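Long-range contacts in putative Glycerophosphoryl diester phosphodiesterase (Silicibacter pomeroyi, PDB 3L12), which probably belongs to the glycerophosphoryl diester phosphodiesterase family of TIM-barrel proteins and holds a magnesium ion in this structure: residues A[66-71]-A[84-89]; A[100-105]-A[122-127]. All blocks are in the same frame, centred on the assembly; numbering follows the deposited sequence.

Interaction 1 (A[66-71]-A[84-89]); sequences NHHLAN and GAERQV
The H68 ring lies against Q88. The CA of Q88 sits over one face of the ring, 3.8 Å from its centroid, in a CH-pi contact. Q88 CB and CG continue along the same face, past NE2 and CE1, and the amide plane of Q88 is nearly parallel to the ring. The amide end goes on to D153, which accepts from Q88 NE2. The ring is also held at its edge: H68 ND1 and H67 ND1 share a hydrogen bond of 2.9 Å, which, with E86 O near the ring edge, helps to set its rotation.

H68 and Q88 form a single antiparallel bridge, a non-hydrogen-bonded pair flanked by two bonds. V89 N gives one to H67 O at 2.8 Å, and L69 N gives one to R87 O at 2.9 Å. Diagonally across the bridge, L69 CD2 packs crosswise on V89 CG2 at 3.5 Å.

E86 reaches back over L69 O with its CG and CD. Its carboxylate is held through water. One water joins E86 OE1 to N66 ND2 and H68 O, and another joins E86 OE2 to N71 N. At the far end N71 ND2 meets a lone pair of G84 O at 3.0 Å, with G84 O close to the amide plane. A further water links N71 OD1 to A85 O.

The contact pinches together two parts of the long loop between strand 61-63 and helix 94-98. It lies at the surface. The N66 side chain rests on K151, just after strand 145-150, and is about 9 Å from the magnesium ion.

Interaction 2 (A[100-105]-A[122-127]); sequences LDVGGL and TGIHVP
D101 reaches from segment 100-105 to the backbone of 122-127. Its CB leads to a CG set anti to the backbone N (chi1 -160°), and this carries the carboxylate to G123 and I124. CG itself lies 3.4 Å from G123 N. At the tip the two oxygens divide the work. OD2 takes the N-H of G123 on its syn side, tilted out of the carboxylate plane, in a short, nearly straight bond of 2.7 Å. The methyl CG2 of T122 also touches OD2, while T122 OG1 turns to R75. OD1 accepts twice. I124 N comes from above the carboxylate plane at 3.2 Å. G103 N comes from the opposite face, on the anti side, at 3.0 Å, and closes an Asx turn.

The next residue returns a bond. V102 N donates to I124 O at 2.9 Å, nearly straight at the hydrogen (171°) and nearly along the C=O axis. The V102 side chain then faces V126, with V102 CG1 3.8 Å from V126 CG2. G103 packs against I124, its CA touching I124 CB and CG1. A water bridges L100 O and V126 N. V126 is further backed by I97 of helix 94-98 and V62 of strand 61-63.

The bonds from G123 and I124 to D101, with that from V102 N to I124 O, tie the loop after helix 94-98 to the loop leading into helix 129-137. A buried carboxylate thus gathers three backbone N-H groups, two across the contact and one in its own turn. Together with a weak, long ion pair to R75, they probably favour the charged form of D101.

In the fold
The two interactions come in series along the chain. Interaction 1 closes within the loop between strand 61-63 and helix 94-98, and interaction 2 opens just after that helix. Their centres are 14 Å apart, on the same side of the chain's centre, and each is about 19 Å from that centre. They touch directly: L69 CD1 packs on L100 CD1 at 3.6 Å. Both lie in the insertion between strand 48-55 and helix 129-137, probably the one seen in this family. Together they form one patch beside the TIM barrel, whose magnesium site is formed by E50, D52 and E149.

Interaction 1 (A[66-71]-A[84-89])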
ATOM      1  N   ASN A  66     -16.801 -12.388   7.252  1.00  9.32           N
ATOM      2  CA  ASN A  66     -18.106 -12.804   7.717  1.00 10.90           C
ATOM      3  C   ASN A  66     -18.588 -14.164   7.196  1.00  9.16           C
ATOM      4  O   ASN A  66     -18.078 -14.727   6.243  1.00 10.66           O
ATOM      5  CB  ASN A  66     -19.108 -11.735   7.312  1.00 11.27           C
ATOM      6  CG  ASN A  66     -20.390 -11.825   8.080  1.00 13.61           C
ATOM      7  OD1 ASN A  66     -20.405 -12.297   9.244  1.00 16.11           O
ATOM      8  ND2 ASN A  66     -21.494 -11.447   7.431  1.00 14.40           N
ATOM      9  N   HIS A  67     -19.566 -14.707   7.928  1.00 11.69           N
ATOM     10  CA  HIS A  67     -20.147 -16.024   7.596  1.00 10.89           C
ATOM     11  C   HIS A  67     -21.050 -15.967   6.353  1.00  8.73           C
ATOM     12  O   HIS A  67     -21.530 -17.010   5.905  1.00  8.91           O
ATOM     13  CB  HIS A  67     -20.830 -16.622   8.840  1.00 13.54           C
ATOM     14  CG  HIS A  67     -21.661 -15.648   9.563  1.00 15.59           C
ATOM     15  ND1 HIS A  67     -22.759 -15.046   8.987  1.00 14.89           N
ATOM     16  CD2 HIS A  67     -21.545 -15.124  10.810  1.00 16.17           C
ATOM     17  CE1 HIS A  67     -23.307 -14.214   9.860  1.00 17.08           C
ATOM     18  NE2 HIS A  67     -22.580 -14.231  10.964  1.00 17.58           N
ATOM     19  N   HIS A  68     -21.313 -14.766   5.833  1.00  8.72           N
ATOM     20  CA  HIS A  68     -21.955 -14.541   4.550  1.00 10.73           C
ATOM     21  C   HIS A  68     -21.041 -13.639   3.698  1.00 10.91           C
ATOM     22  O   HIS A  68     -20.275 -12.835   4.242  1.00 12.09           O
ATOM     23  CB  HIS A  68     -23.315 -13.914   4.708  1.00 11.87           C
ATOM     24  CG  HIS A  68     -24.362 -14.850   5.253  1.00 12.54           C
ATOM     25  ND1 HIS A  68     -24.384 -15.286   6.567  1.00 14.68           N
ATOM     26  CD2 HIS A  68     -25.455 -15.398   4.660  1.00 11.95           C
ATOM     27  CE1 HIS A  68     -25.419 -16.104   6.733  1.00 14.52           C
ATOM     28  NE2 HIS A  68     -26.094 -16.174   5.593  1.00 13.45           N
ATOM     29  N   LEU A  69     -21.125 -13.767   2.377  1.00  9.35           N
ATOM     30  CA  LEU A  69     -20.313 -12.978   1.463  1.00  8.93           C
ATOM     31  C   LEU A  69     -21.032 -11.673   1.113  1.00 10.79           C
ATOM     32  O   LEU A  69     -22.217 -11.655   0.783  1.00 11.28           O
ATOM     33  CB  LEU A  69     -19.962 -13.738   0.199  1.00  9.98           C
ATOM     34  CG  LEU A  69     -19.180 -15.046   0.391  1.00  9.83           C
ATOM     35  CD1 LEU A  69     -18.857 -15.731  -0.955  1.00 11.07           C
ATOM     36  CD2 LEU A  69     -17.892 -14.845   1.235  1.00  9.76           C
ATOM     37  N   ALA A  70     -20.318 -10.555   1.190  1.00  8.96           N
ATOM     38  CA  ALA A  70     -20.951  -9.237   0.952  1.00  6.73           C
ATOM     39  C   ALA A  70     -20.871  -8.857  -0.518  1.00  5.36           C
ATOM     40  O   ALA A  70     -19.785  -8.958  -1.105  1.00  6.28           O
ATOM     41  CB  ALA A  70     -20.222  -8.144   1.806  1.00  9.04           C
ATOM     42  N   ASN A  71     -21.944  -8.338  -1.069  1.00  6.34           N
ATOM     43  CA  ASN A  71     -22.021  -7.884  -2.461  1.00  5.74           C
ATOM     44  C   ASN A  71     -21.058  -6.732  -2.733  1.00  9.29           C
ATOM     45  O   ASN A  71     -20.536  -6.643  -3.843  1.00  6.81           O
ATOM     46  CB  ASN A  71     -23.418  -7.452  -2.830  1.00  8.21           C
ATOM     47  CG  ASN A  71     -24.417  -8.595  -2.834  1.00  7.75           C
ATOM     48  OD1 ASN A  71     -24.040  -9.763  -2.763  1.00  9.14           O
ATOM     49  ND2 ASN A  71     -25.666  -8.245  -2.918  1.00  9.55           N
ATOM     50  N   GLY A  84     -28.507  -9.234  -4.890  1.00 13.41           N
ATOM     51  CA  GLY A  84     -29.371 -10.238  -4.230  1.00 13.26           C
ATOM     52  C   GLY A  84     -28.865 -10.669  -2.866  1.00 12.44           C
ATOM     53  O   GLY A  84     -27.894 -10.118  -2.359  1.00 10.59           O
ATOM     54  N   ALA A  85     -29.564 -11.646  -2.279  1.00  9.86           N
ATOM     55  CA  ALA A  85     -29.285 -12.099  -0.918  1.00  9.56           C
ATOM     56  C   ALA A  85     -27.873 -12.604  -0.749  1.00  8.69           C
ATOM     57  O   ALA A  85     -27.321 -13.251  -1.634  1.00  7.91           O
ATOM     58  CB  ALA A  85     -30.315 -13.190  -0.472  1.00 10.03           C
ATOM     59  N   GLU A  86     -27.259 -12.310   0.398  1.00  9.21           N
ATOM     60  CA  GLU A  86     -25.913 -12.758   0.646  1.00  9.47           C
ATOM     61  C   GLU A  86     -25.851 -14.254   0.772  1.00  7.11           C
ATOM     62  O   GLU A  86     -26.757 -14.886   1.333  1.00 11.55           O
ATOM     63  CB  GLU A  86     -25.334 -12.094   1.895  1.00 11.25           C
ATOM     64  CG  GLU A  86     -25.064 -10.642   1.752  1.00 11.98           C
ATOM     65  CD  GLU A  86     -24.361  -9.986   2.955  1.00 17.31           C
ATOM     66  OE1 GLU A  86     -23.970 -10.676   3.929  1.00 18.15           O
ATOM     67  OE2 GLU A  86     -24.189  -8.758   2.902  1.00 14.63           O
ATOM     68  N   ARG A  87     -24.769 -14.824   0.260  1.00  7.47           N
ATOM     69  CA  ARG A  87     -24.578 -16.252   0.312  1.00  6.55           C
ATOM     70  C   ARG A  87     -23.860 -16.701   1.573  1.00  6.28           C
ATOM     71  O   ARG A  87     -22.836 -16.092   1.969  1.00  9.00           O
ATOM     72  CB  ARG A  87     -23.749 -16.612  -0.888  1.00  6.45           C
ATOM     73  CG  ARG A  87     -24.410 -16.295  -2.219  1.00  7.91           C
ATOM     74  CD  ARG A  87     -23.463 -16.707  -3.392  1.00  9.51           C
ATOM     75  NE  ARG A  87     -23.903 -16.032  -4.617  1.00 10.82           N
ATOM     76  CZ  ARG A  87     -23.382 -16.210  -5.824  1.00 10.88           C
ATOM     77  NH1 ARG A  87     -22.441 -17.109  -6.054  1.00 12.97           N
ATOM     78  NH2 ARG A  87     -23.869 -15.487  -6.813  1.00 11.55           N
ATOM     79  N   GLN A  88     -24.373 -17.773   2.165  1.00  6.85           N
ATOM     80  CA  GLN A  88     -23.875 -18.298   3.433  1.00  7.52           C
ATOM     81  C   GLN A  88     -22.664 -19.179   3.163  1.00  7.28           C
ATOM     82  O   GLN A  88     -22.741 -20.199   2.477  1.00  9.43           O
ATOM     83  CB  GLN A  88     -24.957 -19.086   4.131  1.00  9.17           C
ATOM     84  CG  GLN A  88     -24.609 -19.580   5.519  1.00 11.25           C
ATOM     85  CD  GLN A  88     -25.742 -20.431   6.139  1.00 12.88           C
ATOM     86  OE1 GLN A  88     -26.693 -20.811   5.477  1.00 15.12           O
ATOM     87  NE2 GLN A  88     -25.575 -20.789   7.398  1.00 16.52           N
ATOM     88  N   VAL A  89     -21.556 -18.804   3.769  1.00  7.62           N
ATOM     89  CA  VAL A  89     -20.295 -19.514   3.509  1.00  7.26           C
ATOM     90  C   VAL A  89     -20.350 -21.012   3.901  1.00  7.65           C
ATOM     91  O   VAL A  89     -19.814 -21.862   3.188  1.00  9.97           O
ATOM     92  CB  VAL A  89     -19.066 -18.772   4.165  1.00  8.51           C
ATOM     93  CG1 VAL A  89     -17.810 -19.647   4.142  1.00  8.09           C
ATOM     94  CG2 VAL A  89     -18.804 -17.386   3.510  1.00  7.54           C
TER
HETATM   95  O   HOH W   1     -21.286 -10.201   4.702  1.00 17.31           O
HETATM   96  O   HOH W   2     -23.081 -13.236  -1.282  1.00  8.39           O
HETATM   97  O   HOH W   3     -25.089 -12.187  -2.982  1.00  7.25           O
HETATM   98  O   HOH W   4     -24.262  -7.675   0.593  1.00 11.47           O

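Interaction 2 (A[100-105]-A[122-127])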
ATOM      1  N   LEU A 100     -15.234 -16.978  -7.133  1.00  8.32           N
ATOM      2  CA  LEU A 100     -15.543 -15.546  -7.005  1.00  7.10           C
ATOM      3  C   LEU A 100     -14.338 -14.653  -6.853  1.00  7.51           C
ATOM      4  O   LEU A 100     -13.257 -15.094  -6.494  1.00  8.97           O
ATOM      5  CB  LEU A 100     -16.498 -15.341  -5.843  1.00  6.94           C
ATOM      6  CG  LEU A 100     -17.755 -16.237  -5.816  1.00  9.55           C
ATOM      7  CD1 LEU A 100     -18.514 -16.074  -4.490  1.00 10.89           C
ATOM      8  CD2 LEU A 100     -18.644 -15.962  -7.017  1.00  8.81           C
ATOM      9  N   ASP A 101     -14.560 -13.372  -7.097  1.00  7.12           N
ATOM     10  CA  ASP A 101     -13.452 -12.403  -7.030  1.00  7.37           C
ATOM     11  C   ASP A 101     -13.625 -11.414  -5.878  1.00  4.59           C
ATOM     12  O   ASP A 101     -14.611 -10.671  -5.821  1.00  6.92           O
ATOM     13  CB  ASP A 101     -13.379 -11.665  -8.354  1.00  8.03           C
ATOM     14  CG  ASP A 101     -12.032 -10.993  -8.624  1.00  9.12           C
ATOM     15  OD1 ASP A 101     -11.260 -10.666  -7.700  1.00  8.42           O
ATOM     16  OD2 ASP A 101     -11.709 -10.798  -9.837  1.00 11.50           O
ATOM     17  N   VAL A 102     -12.632 -11.380  -4.977  1.00  5.67           N
ATOM     18  CA  VAL A 102     -12.626 -10.501  -3.808  1.00  5.59           C
ATOM     19  C   VAL A 102     -11.448  -9.499  -3.895  1.00  7.35           C
ATOM     20  O   VAL A 102     -10.989  -8.968  -2.885  1.00  8.69           O
ATOM     21  CB  VAL A 102     -12.683 -11.317  -2.511  1.00  7.27           C
ATOM     22  CG1 VAL A 102     -13.929 -12.156  -2.490  1.00  6.91           C
ATOM     23  CG2 VAL A 102     -11.362 -12.171  -2.331  1.00  7.44           C
ATOM     24  N   GLY A 103     -11.018  -9.184  -5.110  1.00  7.97           N
ATOM     25  CA  GLY A 103      -9.870  -8.278  -5.287  1.00  7.46           C
ATOM     26  C   GLY A 103     -10.116  -6.792  -5.145  1.00  7.65           C
ATOM     27  O   GLY A 103      -9.166  -6.016  -5.215  1.00  8.24           O
ATOM     28  N   GLY A 104     -11.346  -6.383  -4.940  1.00  7.99           N
ATOM     29  CA  GLY A 104     -11.618  -4.972  -4.783  1.00  9.25           C
ATOM     30  C   GLY A 104     -12.972  -4.770  -4.217  1.00  8.05           C
ATOM     31  O   GLY A 104     -13.704  -5.710  -3.920  1.00  9.52           O
ATOM     32  N   LEU A 105     -13.279  -3.487  -4.115  1.00  6.00           N
ATOM     33  CA  LEU A 105     -14.549  -3.049  -3.570  1.00  6.42           C
ATOM     34  C   LEU A 105     -15.350  -2.276  -4.638  1.00  6.09           C
ATOM     35  O   LEU A 105     -14.788  -1.624  -5.519  1.00  7.03           O
ATOM     36  CB  LEU A 105     -14.328  -2.094  -2.425  1.00  8.37           C
ATOM     37  CG  LEU A 105     -13.687  -2.699  -1.170  1.00  8.65           C
ATOM     38  CD1 LEU A 105     -13.466  -1.592  -0.072  1.00 10.62           C
ATOM     39  CD2 LEU A 105     -14.506  -3.845  -0.665  1.00  9.28           C
ATOM     40  N   THR A 122      -8.077  -7.601  -9.701  1.00  7.73           N
ATOM     41  CA  THR A 122      -8.959  -8.586 -10.348  1.00  8.83           C
ATOM     42  C   THR A 122      -8.221  -9.930 -10.368  1.00 10.66           C
ATOM     43  O   THR A 122      -6.970  -9.984 -10.512  1.00  9.28           O
ATOM     44  CB  THR A 122      -9.373  -8.081 -11.731  1.00  9.72           C
ATOM     45  OG1 THR A 122     -10.139  -6.863 -11.621  1.00  8.87           O
ATOM     46  CG2 THR A 122     -10.182  -9.154 -12.488  1.00  9.42           C
ATOM     47  N   GLY A 123      -8.991 -10.984 -10.159  1.00  8.78           N
ATOM     48  CA  GLY A 123      -8.474 -12.345 -10.162  1.00 10.21           C
ATOM     49  C   GLY A 123      -7.979 -12.809  -8.818  1.00 12.28           C
ATOM     50  O   GLY A 123      -7.139 -13.704  -8.741  1.00 14.06           O
ATOM     51  N   ILE A 124      -8.518 -12.228  -7.748  1.00  9.53           N
ATOM     52  CA  ILE A 124      -8.117 -12.531  -6.382  1.00 10.03           C
ATOM     53  C   ILE A 124      -9.175 -13.349  -5.696  1.00 11.67           C
ATOM     54  O   ILE A 124     -10.326 -12.966  -5.603  1.00 10.35           O
ATOM     55  CB  ILE A 124      -7.858 -11.226  -5.565  1.00 10.28           C
ATOM     56  CG1 ILE A 124      -6.959 -10.206  -6.326  1.00 11.85           C
ATOM     57  CG2 ILE A 124      -7.353 -11.562  -4.110  1.00 14.18           C
ATOM     58  CD1 ILE A 124      -5.623 -10.781  -6.800  1.00 12.58           C
ATOM     59  N   HIS A 125      -8.802 -14.500  -5.159  1.00 15.70           N
ATOM     60  CA  HIS A 125      -9.810 -15.331  -4.494  1.00 15.58           C
ATOM     61  C   HIS A 125      -9.540 -15.398  -3.017  1.00 12.37           C
ATOM     62  O   HIS A 125      -8.477 -15.045  -2.545  1.00 13.11           O
ATOM     63  CB  HIS A 125      -9.913 -16.748  -5.086  1.00 20.56           C
ATOM     64  CG  HIS A 125      -8.602 -17.436  -5.261  1.00 23.81           C
ATOM     65  ND1 HIS A 125      -8.096 -18.339  -4.341  1.00 28.47           N
ATOM     66  CD2 HIS A 125      -7.716 -17.400  -6.284  1.00 24.34           C
ATOM     67  CE1 HIS A 125      -6.945 -18.816  -4.794  1.00 27.69           C
ATOM     68  NE2 HIS A 125      -6.695 -18.261  -5.968  1.00 27.50           N
ATOM     69  N   VAL A 126     -10.590 -15.760  -2.296  1.00 10.45           N
ATOM     70  CA  VAL A 126     -10.561 -15.957  -0.861  1.00  9.64           C
ATOM     71  C   VAL A 126      -9.545 -17.064  -0.555  1.00  9.62           C
ATOM     72  O   VAL A 126      -9.632 -18.180  -1.081  1.00 10.12           O
ATOM     73  CB  VAL A 126     -11.958 -16.384  -0.346  1.00  9.69           C
ATOM     74  CG1 VAL A 126     -11.891 -16.834   1.150  1.00  7.99           C
ATOM     75  CG2 VAL A 126     -12.984 -15.292  -0.518  1.00 10.74           C
ATOM     76  N   PRO A 127      -8.566 -16.735   0.295  1.00  9.38           N
ATOM     77  CA  PRO A 127      -7.559 -17.763   0.530  1.00  9.91           C
ATOM     78  C   PRO A 127      -7.932 -18.709   1.669  1.00  8.99           C
ATOM     79  O   PRO A 127      -8.723 -18.366   2.555  1.00  8.25           O
ATOM     80  CB  PRO A 127      -6.329 -16.937   0.940  1.00 11.29           C
ATOM     81  CG  PRO A 127      -6.887 -15.680   1.542  1.00 11.72           C
ATOM     82  CD  PRO A 127      -8.189 -15.407   0.832  1.00  9.66           C
TER
HETATM   83  O   HOH W   5     -12.968 -16.156  -4.016  1.00 13.33           O